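Local atomic coordinates of GST N-terminal domain-containing protein (Pseudomonas syringae pv. tomato, PDB entry 3IC8), a protein that is of unknown function but, as a glutathione S-transferase-like protein, probably binds glutathione. Residues 158-161 and 162-165; 206-209 and 210-213. One frame throughout, in Å; residues are numbered along the deposited sequence.

How the interactions relate
Both contacts are local and follow one another along the chain, each covering two successive turns of one helix, so neither encloses the other and they do not cross. Interaction 1 lies near the C-terminal end of helix 149-167. The chain then runs through helix 180-193 and the short helix 200-203 before interaction 2 opens helix 206-216. Although some forty residues separate them in sequence, their centres are only about 12 Å apart. They meet where E164 of interaction 1 reaches the first turn of interaction 2 and where L163 CD2 touches V208 CG1 at 3.6 Å, joining two helices of the GST-type C-terminal helical domain, which the beta-strands at the end of the chain follow.

Interaction 1. Residues 158-161 and 162-165; sequences TFMS and RLES
T158 opens the contact by lying alongside R162, one turn further on, the two side chains running the same way. Its CG2 methyl sits over one face of the guanidinium group, nearer the border of the group than its centre, with NH1 of R162 3.5 Å from T158 CG2. The arginine chain bends at chi2 and chi3, and its CD packs 3.3 Å from T158 O; the backbone bond from R162 N to that same oxygen is weak. F159 turns away from the following turn, and its ring meets H105 edge-to-face against helix 88-110, while its carbonyl O accepts L163 N at 3.2 Å. M160, a selenomethionine, is the buried residue here. Its chain doubles back so that CE comes alongside L163, 4.0 Å from L163 CD2, and its carbonyl O takes E164 N at 2.9 Å. S161 tucks OG in between its own N and C (chi1 70°), where it bonds back to P157 O; its own carbonyl O accepts S165 N at 2.9 Å. This is an amphipathic alpha-helix with i to i+4 backbone bonding, one apolar side of which packs into the helical bundle of a GST-type C-terminal domain.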
# COMPACT_ATOMS: atom_id res chain seq x y z
N THR A 158 11.15 27.13 0.32
CA THR A 158 11.79 27.20 1.59
C THR A 158 11.10 26.28 2.56
O THR A 158 11.75 25.56 3.26
CB THR A 158 11.75 28.63 2.12
OG1 THR A 158 12.59 29.46 1.33
CG2 THR A 158 12.23 28.69 3.49
N PHE A 159 9.79 26.31 2.62
CA PHE A 159 9.05 25.43 3.50
C PHE A 159 9.15 23.97 3.18
O PHE A 159 9.27 23.18 4.05
CB PHE A 159 7.56 25.75 3.53
CG PHE A 159 7.21 27.18 3.73
CD1 PHE A 159 7.68 27.89 4.79
CD2 PHE A 159 6.34 27.79 2.88
CE1 PHE A 159 7.33 29.16 4.95
CE2 PHE A 159 6.00 29.05 3.05
CZ PHE A 159 6.50 29.74 4.09
N MSE A 160 9.03 23.61 1.92
CA MSE A 160 9.11 22.23 1.52
C MSE A 160 10.45 21.54 1.71
O MSE A 160 10.52 20.40 2.07
CB MSE A 160 8.55 22.03 0.13
CG MSE A 160 7.10 22.20 0.09
SE MSE A 160 6.20 20.92 1.11
CE MSE A 160 5.45 21.88 2.48
N SER A 161 11.52 22.25 1.41
CA SER A 161 12.85 21.75 1.59
C SER A 161 13.17 21.49 3.04
O SER A 161 13.86 20.57 3.36
CB SER A 161 13.87 22.67 0.94
OG SER A 161 14.00 23.87 1.62
N ARG A 162 12.68 22.36 3.89
CA ARG A 162 12.84 22.22 5.30
C ARG A 162 12.14 20.98 5.79
O ARG A 162 12.68 20.24 6.55
CB ARG A 162 12.31 23.46 6.00
CG ARG A 162 13.37 24.34 6.60
CD ARG A 162 13.34 25.76 6.11
NE ARG A 162 12.57 26.65 6.94
CZ ARG A 162 12.81 27.93 7.14
NH1 ARG A 162 13.84 28.52 6.60
NH2 ARG A 162 12.03 28.63 7.91
N LEU A 163 10.92 20.77 5.34
CA LEU A 163 10.15 19.61 5.68
C LEU A 163 10.77 18.34 5.17
O LEU A 163 10.78 17.37 5.85
CB LEU A 163 8.73 19.74 5.21
CG LEU A 163 7.76 18.63 5.56
CD1 LEU A 163 7.59 18.48 7.00
CD2 LEU A 163 6.47 18.87 4.91
N GLU A 164 11.32 18.39 3.97
CA GLU A 164 12.08 17.32 3.37
C GLU A 164 13.33 17.00 4.14
O GLU A 164 13.62 15.88 4.35
CB GLU A 164 12.41 17.66 1.92
CG GLU A 164 13.26 16.65 1.16
CD GLU A 164 12.60 15.32 1.00
OE1 GLU A 164 11.41 15.23 1.18
OE2 GLU A 164 13.27 14.32 0.70
N SER A 165 14.04 18.01 4.60
CA SER A 165 15.18 17.79 5.44
C SER A 165 14.87 17.09 6.76
O SER A 165 15.60 16.27 7.18
CB SER A 165 15.84 19.11 5.77
OG SER A 165 16.78 19.47 4.82

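Interaction 2. Residues 206-209 and 210-213; sequences PSVS and VWLD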
# COMPACT_ATOMS: atom_id res chain seq x y z
N PRO A 206 10.39 13.79 -1.92
CA PRO A 206 9.97 12.41 -1.75
C PRO A 206 9.60 12.03 -0.37
O PRO A 206 8.66 11.31 -0.21
CB PRO A 206 11.19 11.66 -2.18
CG PRO A 206 11.78 12.53 -3.15
CD PRO A 206 11.68 13.85 -2.59
N SER A 207 10.36 12.50 0.61
CA SER A 207 10.12 12.21 2.00
C SER A 207 8.80 12.75 2.45
O SER A 207 8.15 12.15 3.24
CB SER A 207 11.20 12.83 2.85
OG SER A 207 12.31 12.00 2.93
N VAL A 208 8.45 13.90 1.96
CA VAL A 208 7.19 14.51 2.25
C VAL A 208 6.01 13.72 1.73
O VAL A 208 5.01 13.57 2.38
CB VAL A 208 7.17 15.89 1.68
CG1 VAL A 208 5.98 16.62 2.13
CG2 VAL A 208 8.37 16.60 2.10
N SER A 209 6.15 13.21 0.52
CA SER A 209 5.10 12.48 -0.13
C SER A 209 4.76 11.19 0.61
O SER A 209 3.62 10.83 0.73
CB SER A 209 5.49 12.23 -1.58
OG SER A 209 4.38 12.02 -2.41
N VAL A 210 5.77 10.50 1.09
CA VAL A 210 5.58 9.30 1.87
C VAL A 210 4.89 9.59 3.18
O VAL A 210 4.01 8.89 3.58
CB VAL A 210 6.92 8.66 2.14
CG1 VAL A 210 6.86 7.67 3.24
CG2 VAL A 210 7.46 8.08 0.92
N TRP A 211 5.33 10.64 3.84
CA TRP A 211 4.76 11.07 5.09
C TRP A 211 3.34 11.49 4.91
O TRP A 211 2.51 11.24 5.74
CB TRP A 211 5.57 12.22 5.69
CG TRP A 211 4.83 12.99 6.71
CD1 TRP A 211 4.70 12.69 7.99
CD2 TRP A 211 4.12 14.20 6.51
NE1 TRP A 211 3.95 13.61 8.62
CE2 TRP A 211 3.59 14.56 7.73
CE3 TRP A 211 3.88 15.02 5.42
CZ2 TRP A 211 2.82 15.67 7.89
CZ3 TRP A 211 3.13 16.10 5.58
CH2 TRP A 211 2.61 16.43 6.80
N LEU A 212 3.07 12.16 3.81
CA LEU A 212 1.75 12.64 3.55
C LEU A 212 0.74 11.52 3.40
O LEU A 212 -0.33 11.61 3.90
CB LEU A 212 1.75 13.58 2.36
CG LEU A 212 0.39 14.04 1.87
CD1 LEU A 212 -0.33 14.81 2.88
CD2 LEU A 212 0.51 14.80 0.65
N ASP A 213 1.12 10.46 2.71
CA ASP A 213 0.26 9.31 2.53
C ASP A 213 -0.01 8.63 3.82
O ASP A 213 -1.07 8.11 4.04
CB ASP A 213 0.81 8.36 1.49
CG ASP A 213 0.75 8.93 0.12
OD1 ASP A 213 -0.06 9.82 -0.10
OD2 ASP A 213 1.51 8.50 -0.74
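V208 O has two neighbours on the next turn: L212 N, which bonds to it at 2.8 Å with an N-H...O angle of 147°, and the indole of W211, whose CE3 lies 3.6 Å from V208 O. The oxygen lies at the edge of the indole, in the plane of the ring, so the second approach is a C-H edge contact beside the hydrogen bond. These are the first two turns of an alpha-helix in the GST-type C-terminal domain, and the i to i+4 pattern continues on both sides of this bond, from W211 N to S207 O and from D213 N to S209 O. At the start of the helix the carboxylate of E164, on helix 149-167, makes weak hydrogen bonds to the amides of S207 and V208. Such a charge at an N terminus probably interacts favourably with the helix dipole. The indole swings out with CG opposite its own backbone N (chi1 161°), which carries NE1 to a hydrogen bond with D182 and packs the ring against V185 and L189 of helix 180-193. L212 packs against the same helix 180-193, touching A186 and L189. On the exposed side, V210 CG2 leans back to 3.6 Å from P206 O, the acceptor of V210 N. The apolar side of the turn closes with V208 CG1, which rests 4.2 Å from W211 CE3.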